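Local coordinates for protein 5'-Methylthioadenosine Nucleosidase (PDB 2H8G) that is a plant nucleosidase of the phosphorylase superfamily, an alpha/beta protein built round a large mixed sheet, and holds adenine in a pocket, at residues S27-V32 with P108-N113; V130-D135 with P216-K221; V136-R141 with L175-S180; Q157-P162 with R262-L267. One frame throughout, in Å; residues are numbered along the deposited sequence.

Contact 1 of 4, residues S27-V32 with P108-N113; sequences SSVVFV and PDIIIN
One face of the Phe31 ring is covered by Ile112, whose CB stands 4.1 Å from the ring centroid in a CH-pi contact offset toward the rim, while Ile112 CD1 reaches Phe31 CZ at 3.5 Å. With CG1 anti to its own carbonyl carbon (chi1 -59°), Ile112 runs alongside the ring, and its CD1 also meets Val29 CG1. A second flat group, the Asp109 carboxylate, lends a single oxygen to three donors: OD2 takes Ser27 N at 2.7 Å and Ser28 N at 2.8 Å on its anti side, both out of its plane, and Ser27 OG on its syn lone pair. An aspartate suits this place because it gathers the amide hydrogens where strand 28-32 begins. Strands 28-32 and 110-119 are parallel neighbours in the mixed sheet of the phosphorylase-superfamily fold, with helix 233-259 packed on the Phe31 and Ile112 face and helix 92-106 on the Val30 and Ile111 face. Beta-branched residues suit such a sandwiched sheet. On the Val30 and Ile111 face Val30 CG2 presses on Pro108 CB, a tight 3.4 Å. At the far end Asn113 ND2 donates to Val32 O (3.0 Å), which lies in the Asn113 amide plane, while its OD1 accepts from Lys221.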
# COMPACT_ATOMS: atom_id res chain seq x y z
N SER A 27 -22.78 11.36 11.48
CA SER A 27 -23.54 11.83 10.33
C SER A 27 -23.11 11.22 9.01
O SER A 27 -23.89 11.19 8.06
CB SER A 27 -23.45 13.36 10.23
OG SER A 27 -22.12 13.78 9.99
N SER A 28 -21.87 10.73 8.94
CA SER A 28 -21.38 10.13 7.71
C SER A 28 -20.53 8.89 7.97
O SER A 28 -19.72 8.86 8.90
CB SER A 28 -20.57 11.14 6.91
OG SER A 28 -19.38 11.50 7.59
N VAL A 29 -20.73 7.88 7.13
CA VAL A 29 -19.99 6.63 7.25
C VAL A 29 -19.45 6.26 5.87
O VAL A 29 -20.15 6.41 4.87
CB VAL A 29 -20.90 5.48 7.72
CG1 VAL A 29 -20.09 4.19 7.82
CG2 VAL A 29 -21.53 5.83 9.06
N VAL A 30 -18.21 5.78 5.83
CA VAL A 30 -17.62 5.35 4.58
C VAL A 30 -17.27 3.88 4.69
O VAL A 30 -16.59 3.47 5.63
CB VAL A 30 -16.31 6.11 4.24
CG1 VAL A 30 -15.59 5.41 3.09
CG2 VAL A 30 -16.62 7.55 3.84
N PHE A 31 -17.77 3.08 3.75
CA PHE A 31 -17.45 1.66 3.70
C PHE A 31 -16.34 1.52 2.68
O PHE A 31 -16.46 2.03 1.56
CB PHE A 31 -18.62 0.81 3.21
CG PHE A 31 -19.64 0.48 4.26
CD1 PHE A 31 -20.60 1.41 4.64
CD2 PHE A 31 -19.65 -0.78 4.86
CE1 PHE A 31 -21.57 1.09 5.60
CE2 PHE A 31 -20.61 -1.11 5.82
CZ PHE A 31 -21.57 -0.18 6.19
N VAL A 32 -15.25 0.86 3.05
CA VAL A 32 -14.16 0.61 2.12
C VAL A 32 -14.31 -0.88 1.82
O VAL A 32 -14.19 -1.71 2.72
CB VAL A 32 -12.79 0.88 2.75
CG1 VAL A 32 -11.69 0.40 1.81
CG2 VAL A 32 -12.63 2.37 3.03
N PRO A 108 -15.43 11.32 6.64
CA PRO A 108 -16.36 10.47 7.39
C PRO A 108 -16.11 10.52 8.90
O PRO A 108 -15.03 10.90 9.35
CB PRO A 108 -16.09 9.09 6.81
CG PRO A 108 -14.63 9.13 6.55
CD PRO A 108 -14.45 10.50 5.91
N ASP A 109 -17.12 10.14 9.67
CA ASP A 109 -16.98 10.12 11.12
C ASP A 109 -16.37 8.78 11.51
O ASP A 109 -15.67 8.67 12.52
CB ASP A 109 -18.35 10.25 11.80
CG ASP A 109 -19.03 11.56 11.48
OD1 ASP A 109 -18.42 12.62 11.73
OD2 ASP A 109 -20.18 11.53 10.98
N ILE A 110 -16.63 7.77 10.70
CA ILE A 110 -16.13 6.43 10.96
C ILE A 110 -16.02 5.65 9.66
O ILE A 110 -16.78 5.88 8.72
CB ILE A 110 -17.09 5.69 11.94
CG1 ILE A 110 -16.54 4.30 12.29
CG2 ILE A 110 -18.48 5.59 11.32
CD1 ILE A 110 -17.23 3.68 13.51
N ILE A 111 -15.04 4.75 9.60
CA ILE A 111 -14.82 3.94 8.41
C ILE A 111 -15.13 2.49 8.74
O ILE A 111 -14.81 2.01 9.82
CB ILE A 111 -13.35 4.01 7.95
CG1 ILE A 111 -13.00 5.43 7.54
CG2 ILE A 111 -13.11 3.04 6.80
CD1 ILE A 111 -11.52 5.67 7.41
N ILE A 112 -15.78 1.79 7.81
CA ILE A 112 -16.07 0.38 8.01
C ILE A 112 -15.45 -0.37 6.85
O ILE A 112 -15.82 -0.14 5.70
CB ILE A 112 -17.59 0.07 8.01
CG1 ILE A 112 -18.30 0.85 9.12
CG2 ILE A 112 -17.80 -1.44 8.20
CD1 ILE A 112 -19.80 0.65 9.13
N ASN A 113 -14.49 -1.24 7.14
CA ASN A 113 -13.86 -2.06 6.11
C ASN A 113 -14.63 -3.38 6.15
O ASN A 113 -14.50 -4.15 7.10
CB ASN A 113 -12.38 -2.30 6.45
CG ASN A 113 -11.70 -3.25 5.47
OD1 ASN A 113 -10.81 -4.01 5.85
ND2 ASN A 113 -12.09 -3.19 4.20

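Contact 2 of 4, residues V130-D135 with P216-K221; sequences VFLVSD and PVVFLK
Leu132 packs tightly against strand 217-221: its CD1 lies 3.5 Å from Val218 CG1, closer than ordinary van der Waals contact, and 4.0 Å from Leu220 CD2. Held anti to the backbone N (chi1 -173°), Leu132 CG carries this methyl across toward both neighbours, a branched end suited to touching two residues at once. The neighbouring pair carries the firm backbone bonds. Phe131 and Lys221 form an antiparallel hydrogen-bonded pair, Phe131 N giving to Lys221 O at 2.8 Å and Lys221 N to Phe131 O at 3.0 Å, the latter in the carbonyl plane.

Toward the corner at Ser134 the strands part. The bond from Val133 N to Phe219 O is weak at 3.4 Å, and between the same two residues a water stands in for the second bond, donating to Val133 O and accepting from Phe219 N. Apolar contact persists beside it, with Val133 CG2 3.6 Å from Phe219 CB and also against Lys221 CG. Strand 130-138 is an antiparallel neighbour of 217-226 within the mixed sheet before it bends away to another face.

Lys221 uses its aliphatic part for packing and sends NZ to a salt bridge with Asp200, which lines the adenine pocket. Such a partner would probably stabilise the positive charge of this buried amine, so the chemistry joins an apolar strand pair to the polar surroundings of the pocket.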
# COMPACT_ATOMS: atom_id res chain seq x y z
N VAL A 130 -19.68 -13.72 10.37
CA VAL A 130 -19.29 -12.35 10.08
C VAL A 130 -18.70 -11.85 11.39
O VAL A 130 -19.41 -11.69 12.39
CB VAL A 130 -20.47 -11.46 9.68
CG1 VAL A 130 -19.96 -10.04 9.40
CG2 VAL A 130 -21.16 -12.03 8.45
N PHE A 131 -17.39 -11.64 11.39
CA PHE A 131 -16.64 -11.19 12.55
C PHE A 131 -16.45 -9.69 12.68
O PHE A 131 -16.37 -8.97 11.69
CB PHE A 131 -15.23 -11.79 12.52
CG PHE A 131 -15.12 -13.20 13.03
CD1 PHE A 131 -15.61 -14.27 12.28
CD2 PHE A 131 -14.50 -13.45 14.24
CE1 PHE A 131 -15.46 -15.58 12.75
CE2 PHE A 131 -14.35 -14.75 14.71
CZ PHE A 131 -14.83 -15.81 13.96
N LEU A 132 -16.36 -9.24 13.93
CA LEU A 132 -16.07 -7.85 14.24
C LEU A 132 -14.61 -8.00 14.67
O LEU A 132 -14.31 -8.80 15.55
CB LEU A 132 -16.92 -7.36 15.42
CG LEU A 132 -16.83 -5.87 15.74
CD1 LEU A 132 -17.36 -5.05 14.57
CD2 LEU A 132 -17.65 -5.59 16.99
N VAL A 133 -13.70 -7.25 14.06
CA VAL A 133 -12.28 -7.38 14.40
C VAL A 133 -11.84 -6.58 15.63
O VAL A 133 -12.21 -5.42 15.79
CB VAL A 133 -11.41 -6.95 13.19
CG1 VAL A 133 -9.94 -6.92 13.57
CG2 VAL A 133 -11.64 -7.92 12.03
N SER A 134 -11.02 -7.21 16.48
CA SER A 134 -10.50 -6.56 17.69
C SER A 134 -9.28 -5.70 17.35
O SER A 134 -9.24 -4.51 17.64
CB SER A 134 -10.13 -7.62 18.73
OG SER A 134 -9.28 -8.61 18.20
N ASP A 135 -8.27 -6.33 16.75
CA ASP A 135 -7.07 -5.63 16.33
C ASP A 135 -6.58 -6.27 15.04
O ASP A 135 -7.05 -7.34 14.65
CB ASP A 135 -5.97 -5.64 17.40
CG ASP A 135 -5.66 -7.02 17.93
OD1 ASP A 135 -5.90 -8.01 17.22
OD2 ASP A 135 -5.16 -7.11 19.07
N PRO A 216 -11.80 6.83 13.24
CA PRO A 216 -12.15 5.52 13.82
C PRO A 216 -12.44 4.51 12.72
O PRO A 216 -13.08 4.85 11.72
CB PRO A 216 -13.39 5.83 14.65
CG PRO A 216 -13.20 7.26 15.04
CD PRO A 216 -12.67 7.89 13.77
N VAL A 217 -11.99 3.27 12.90
CA VAL A 217 -12.26 2.25 11.89
C VAL A 217 -12.72 0.94 12.52
O VAL A 217 -12.20 0.50 13.54
CB VAL A 217 -11.02 2.00 10.99
CG1 VAL A 217 -9.85 1.52 11.83
CG2 VAL A 217 -11.35 0.97 9.92
N VAL A 218 -13.74 0.35 11.90
CA VAL A 218 -14.31 -0.92 12.34
C VAL A 218 -14.23 -1.89 11.16
O VAL A 218 -14.19 -1.46 10.00
CB VAL A 218 -15.79 -0.74 12.76
CG1 VAL A 218 -16.45 -2.09 12.99
CG2 VAL A 218 -15.85 0.10 14.04
N PHE A 219 -14.17 -3.18 11.46
CA PHE A 219 -14.07 -4.19 10.41
C PHE A 219 -15.15 -5.25 10.51
O PHE A 219 -15.45 -5.74 11.60
CB PHE A 219 -12.72 -4.91 10.46
CG PHE A 219 -11.53 -4.00 10.46
CD1 PHE A 219 -11.13 -3.35 11.62
CD2 PHE A 219 -10.81 -3.78 9.29
CE1 PHE A 219 -10.03 -2.49 11.61
CE2 PHE A 219 -9.71 -2.93 9.27
CZ PHE A 219 -9.32 -2.28 10.44
N LEU A 220 -15.75 -5.58 9.37
CA LEU A 220 -16.74 -6.64 9.31
C LEU A 220 -16.12 -7.61 8.32
O LEU A 220 -15.96 -7.29 7.14
CB LEU A 220 -18.08 -6.12 8.78
CG LEU A 220 -18.76 -5.08 9.67
CD1 LEU A 220 -20.03 -4.59 9.00
CD2 LEU A 220 -19.06 -5.67 11.04
N LYS A 221 -15.72 -8.78 8.81
CA LYS A 221 -15.06 -9.77 7.96
C LYS A 221 -15.83 -11.08 7.95
O LYS A 221 -15.99 -11.73 8.98
CB LYS A 221 -13.63 -9.97 8.45
CG LYS A 221 -12.76 -8.71 8.32
CD LYS A 221 -12.35 -8.44 6.88
CE LYS A 221 -11.81 -7.02 6.70
NZ LYS A 221 -11.17 -6.83 5.36
O HOH W 1 -13.98 -3.87 14.27

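Contact 3 of 4, residues V136-R141 with L175-S180; sequences VVFHDR and LSTGDS
Strands 136-138 and 175-177 run parallel, their axes 4.5 Å apart at 27°, and are laced by Val137 N to Leu175 O, Thr177 N to Val137 O and, just past the first strand, His139 N to Thr177 O at 2.9 Å. Val136 lays CG2 against Leu175 CG at 4.0 Å, two branched apolar groups on the face against which helix 203-212 packs. Thr177 is on that face too, its OG1 turned beside its own backbone N (chi1 -61°) and bonded to Asp200 of the adenine pocket and to the backbone N of Ala204. The imidazole of His139 lies with one face over Thr177 O, which stands 3.3 Å from the ring plane, offset toward the rim. Its NE2 donates weakly to a water that in turn approaches Ser180 O.

In the mixed sheet of this phosphorylase-superfamily fold, strand 171-177 is the parallel neighbour of 130-138, and both segments leave the sheet here as loops that reach the second subunit. Asp140 clasps the two loops together. Its OD2 accepts Asp179 N at 2.8 Å in a nearly straight bond (166°), met from above the carboxylate plane, and also takes a water bound to Ser180 OG. Gly178 lies between, its CA 3.4 Å from Asp140 OD2 and 3.5 Å from His139 CE1; lacking a side chain, it lets both groups come in close. The like charges of Asp140 and Asp179 come near each other, probably eased by Thr92, whose OG1 is hydrogen-bonded to Asp179 OD1. Across the dimer interface Ser180 OG bonds Arg142 N of the second subunit.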
# COMPACT_ATOMS: atom_id res chain seq x y z
N VAL A 136 -5.64 -5.61 14.38
CA VAL A 136 -5.14 -6.09 13.11
C VAL A 136 -3.63 -5.99 12.99
O VAL A 136 -3.01 -5.10 13.57
CB VAL A 136 -5.81 -5.30 11.96
CG1 VAL A 136 -5.42 -3.83 12.05
CG2 VAL A 136 -5.45 -5.90 10.62
N VAL A 137 -3.04 -6.92 12.24
CA VAL A 137 -1.61 -6.96 12.02
C VAL A 137 -1.33 -7.40 10.59
O VAL A 137 -2.24 -7.86 9.89
CB VAL A 137 -0.91 -7.99 12.96
CG1 VAL A 137 -1.09 -7.58 14.40
CG2 VAL A 137 -1.49 -9.38 12.73
N PHE A 138 -0.07 -7.25 10.16
CA PHE A 138 0.38 -7.72 8.84
C PHE A 138 1.22 -8.97 9.12
O PHE A 138 1.93 -9.02 10.12
CB PHE A 138 1.34 -6.75 8.15
CG PHE A 138 0.71 -5.50 7.62
CD1 PHE A 138 0.67 -4.35 8.40
CD2 PHE A 138 0.22 -5.44 6.32
CE1 PHE A 138 0.16 -3.16 7.88
CE2 PHE A 138 -0.30 -4.26 5.80
CZ PHE A 138 -0.32 -3.11 6.58
N HIS A 139 1.15 -9.97 8.24
CA HIS A 139 1.97 -11.16 8.41
C HIS A 139 3.03 -11.30 7.31
O HIS A 139 3.86 -12.20 7.37
CB HIS A 139 1.12 -12.44 8.46
CG HIS A 139 0.14 -12.59 7.34
ND1 HIS A 139 0.50 -12.97 6.07
CD2 HIS A 139 -1.20 -12.40 7.32
CE1 HIS A 139 -0.59 -13.02 5.31
NE2 HIS A 139 -1.63 -12.68 6.04
N ASP A 140 3.03 -10.39 6.34
CA ASP A 140 4.00 -10.48 5.25
C ASP A 140 4.94 -9.29 5.08
O ASP A 140 5.48 -9.06 3.99
CB ASP A 140 3.27 -10.75 3.92
CG ASP A 140 2.43 -9.57 3.45
OD1 ASP A 140 2.14 -8.66 4.26
OD2 ASP A 140 2.05 -9.56 2.26
N ARG A 141 5.14 -8.52 6.14
CA ARG A 141 6.08 -7.39 6.07
C ARG A 141 7.14 -7.75 7.10
O ARG A 141 7.16 -7.22 8.22
CB ARG A 141 5.39 -6.07 6.42
CG ARG A 141 4.11 -5.83 5.64
CD ARG A 141 3.76 -4.35 5.58
NE ARG A 141 3.72 -3.73 6.90
CZ ARG A 141 3.50 -2.44 7.10
NH1 ARG A 141 3.28 -1.64 6.06
NH2 ARG A 141 3.50 -1.94 8.33
N LEU A 175 -7.27 -9.97 13.13
CA LEU A 175 -7.16 -10.11 11.69
C LEU A 175 -5.70 -9.96 11.26
O LEU A 175 -5.00 -9.07 11.75
CB LEU A 175 -7.99 -9.01 11.00
CG LEU A 175 -7.86 -8.87 9.48
CD1 LEU A 175 -8.32 -10.15 8.81
CD2 LEU A 175 -8.67 -7.68 8.99
N SER A 176 -5.24 -10.83 10.37
CA SER A 176 -3.88 -10.77 9.87
C SER A 176 -3.95 -10.56 8.36
O SER A 176 -4.59 -11.34 7.64
CB SER A 176 -3.12 -12.05 10.21
OG SER A 176 -1.74 -11.90 9.93
N THR A 177 -3.31 -9.49 7.91
CA THR A 177 -3.31 -9.06 6.51
C THR A 177 -2.02 -9.34 5.76
O THR A 177 -0.93 -9.22 6.30
CB THR A 177 -3.56 -7.54 6.45
OG1 THR A 177 -4.85 -7.25 7.02
CG2 THR A 177 -3.49 -7.02 5.01
N GLY A 178 -2.17 -9.70 4.48
CA GLY A 178 -1.03 -9.95 3.62
C GLY A 178 -1.51 -9.81 2.19
O GLY A 178 -2.70 -9.97 1.92
N ASP A 179 -0.61 -9.53 1.25
CA ASP A 179 -1.03 -9.39 -0.13
C ASP A 179 -1.15 -10.66 -0.95
O ASP A 179 -1.34 -10.59 -2.17
CB ASP A 179 -0.13 -8.40 -0.86
CG ASP A 179 -0.48 -6.98 -0.54
OD1 ASP A 179 0.16 -6.38 0.35
OD2 ASP A 179 -1.43 -6.46 -1.16
N SER A 180 -1.05 -11.81 -0.30
CA SER A 180 -1.19 -13.08 -1.00
C SER A 180 -2.46 -13.77 -0.52
O SER A 180 -2.80 -13.72 0.66
CB SER A 180 0.03 -13.97 -0.76
OG SER A 180 1.19 -13.40 -1.34
O HOH W 2 -3.26 -12.70 3.22
O HOH W 3 0.89 -6.52 3.09
O HOH W 4 2.53 -11.79 0.86

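Contact 4 of 4, residues Q157-P162 with R262-L267; sequences QAFSTP and RNLSDL
The ring of Phe159 packs on Leu264, in the 3-10 turn 264-266, and on the C-terminal Leu267. With CG anti to the backbone N (chi1 -172°), the phenyl ring is carried over to Leu264 and Leu267 and crosses both leucines at about a right angle. Its CZ lies 4.1 Å from Leu264 CB, and its CE2 lies 3.9 Å from Leu267 CD1. A large flat side chain suits this place because it can bridge residues at the start of the 3-10 turn and just past its end. Further along, Thr161 CG2 meets Leu267 CB at 3.9 Å, the methyl half of the threonine serving the apolar side.

Contacts between carbon and oxygen form a second group. Leu264 O sits in the plane of the Phe159 ring at its edge, 3.6 Å from CE2, where the weakly positive ring hydrogens face the carbonyl. The terminal carboxylate of Leu267 likewise meets carbon: OXT lies 3.3 Å from Pro162 CD. Proline, with no amide hydrogen, offers only its ring there, and it opens helix 162-168 right after Thr161 at the N-cap, whose side chain makes no capping bond.

The polar link is made by water. One molecule donates to both Ser160 O, at 2.9 Å, and Leu264 O, at 2.8 Å, so that two carbonyls which could not bond each other share a donor. Outside the pair, the backbone of Leu267 bonds that of Leu164, and Asp266 O accepts from Asn163 ND2. The chain end is therefore moored beside the start of helix 162-168, where the helix dipole would probably favour the negative carboxylate.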
# COMPACT_ATOMS: atom_id res chain seq x y z
N GLN A 157 -5.32 -1.27 16.81
CA GLN A 157 -6.58 -1.70 17.40
C GLN A 157 -7.75 -1.10 16.64
O GLN A 157 -7.69 0.05 16.20
CB GLN A 157 -6.66 -1.25 18.86
CG GLN A 157 -5.57 -1.80 19.77
CD GLN A 157 -5.72 -3.28 20.05
OE1 GLN A 157 -6.80 -3.75 20.39
NE2 GLN A 157 -4.62 -4.02 19.91
N ALA A 158 -8.81 -1.88 16.48
CA ALA A 158 -10.01 -1.38 15.81
C ALA A 158 -10.73 -0.51 16.84
O ALA A 158 -10.48 -0.63 18.04
CB ALA A 158 -10.90 -2.55 15.39
N PHE A 159 -11.59 0.38 16.37
CA PHE A 159 -12.33 1.26 17.26
C PHE A 159 -13.23 0.41 18.15
O PHE A 159 -13.87 -0.53 17.68
CB PHE A 159 -13.18 2.23 16.44
CG PHE A 159 -13.83 3.31 17.26
CD1 PHE A 159 -13.07 4.33 17.81
CD2 PHE A 159 -15.20 3.30 17.47
CE1 PHE A 159 -13.67 5.35 18.56
CE2 PHE A 159 -15.81 4.31 18.22
CZ PHE A 159 -15.04 5.33 18.76
N SER A 160 -13.27 0.73 19.44
CA SER A 160 -14.08 -0.02 20.39
C SER A 160 -15.58 0.22 20.21
O SER A 160 -16.04 1.36 20.25
CB SER A 160 -13.67 0.35 21.82
OG SER A 160 -14.34 -0.46 22.77
N THR A 161 -16.32 -0.86 19.99
CA THR A 161 -17.77 -0.77 19.81
C THR A 161 -18.45 -1.83 20.69
O THR A 161 -19.11 -2.75 20.20
CB THR A 161 -18.17 -1.01 18.33
OG1 THR A 161 -17.72 -2.30 17.91
CG2 THR A 161 -17.55 0.05 17.44
N PRO A 162 -18.30 -1.70 22.02
CA PRO A 162 -18.88 -2.63 22.98
C PRO A 162 -20.40 -2.82 22.88
O PRO A 162 -20.89 -3.95 22.96
CB PRO A 162 -18.46 -2.05 24.32
CG PRO A 162 -18.43 -0.57 24.05
CD PRO A 162 -17.73 -0.53 22.71
N ARG A 262 -26.71 7.44 16.86
CA ARG A 262 -25.73 7.35 17.94
C ARG A 262 -24.49 8.18 17.63
O ARG A 262 -24.20 8.47 16.48
CB ARG A 262 -25.30 5.90 18.14
CG ARG A 262 -26.36 4.96 18.69
CD ARG A 262 -25.83 3.53 18.73
NE ARG A 262 -26.83 2.59 19.22
CZ ARG A 262 -27.09 2.36 20.50
NH1 ARG A 262 -26.42 3.01 21.44
NH2 ARG A 262 -28.03 1.49 20.84
N ASN A 263 -23.77 8.55 18.68
CA ASN A 263 -22.53 9.29 18.50
C ASN A 263 -21.42 8.26 18.75
O ASN A 263 -21.69 7.19 19.29
CB ASN A 263 -22.42 10.46 19.48
CG ASN A 263 -22.67 10.06 20.91
OD1 ASN A 263 -22.06 9.13 21.43
ND2 ASN A 263 -23.58 10.77 21.56
N LEU A 264 -20.20 8.58 18.35
CA LEU A 264 -19.08 7.65 18.50
C LEU A 264 -18.96 6.99 19.87
O LEU A 264 -18.59 5.82 19.96
CB LEU A 264 -17.77 8.36 18.15
CG LEU A 264 -17.60 8.67 16.66
CD1 LEU A 264 -16.39 9.56 16.46
CD2 LEU A 264 -17.44 7.37 15.88
N SER A 265 -19.26 7.73 20.93
CA SER A 265 -19.16 7.18 22.28
C SER A 265 -20.27 6.19 22.62
O SER A 265 -20.15 5.43 23.58
CB SER A 265 -19.15 8.32 23.31
OG SER A 265 -20.38 9.04 23.30
N ASP A 266 -21.35 6.19 21.85
CA ASP A 266 -22.47 5.28 22.11
C ASP A 266 -22.34 3.95 21.37
O ASP A 266 -23.21 3.08 21.50
CB ASP A 266 -23.81 5.92 21.69
CG ASP A 266 -24.09 7.23 22.41
OD1 ASP A 266 -23.87 7.30 23.64
OD2 ASP A 266 -24.54 8.18 21.74
N LEU A 267 -21.26 3.77 20.61
CA LEU A 267 -21.06 2.54 19.85
C LEU A 267 -20.69 1.30 20.66
O LEU A 267 -20.93 0.19 20.14
CB LEU A 267 -20.01 2.77 18.76
CG LEU A 267 -20.34 3.84 17.71
CD1 LEU A 267 -19.31 3.78 16.60
CD2 LEU A 267 -21.73 3.61 17.15
OXT LEU A 267 -20.16 1.44 21.79
O HOH W 5 -17.16 3.82 21.27

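In the fold
Contacts 1, 2 and 3 are successive joints of one mixed sheet. Ile111 O of contact 1 takes Val218 N of contact 2 at 2.9 Å, and strand 130-138 passes from contact 2 into contact 3, where Asp135 O and Leu175 N form a backbone hydrogen bond of 3.1 Å. Contact 4 joins two loops beside the sheet: Phe159 N bonds Val217 O at 2.9 Å, and Leu267 CD1 packs 3.7 Å from Ile110 CD1. Its centre is about 24 Å from that of contact 3. Approach to the bound adenine is graded, the side chains of Asn113, Lys221 and His139 lying about 11, 8 and 6 Å from it. Asp200 of the pocket ties contacts 2 and 3 together through Lys221 and Thr177.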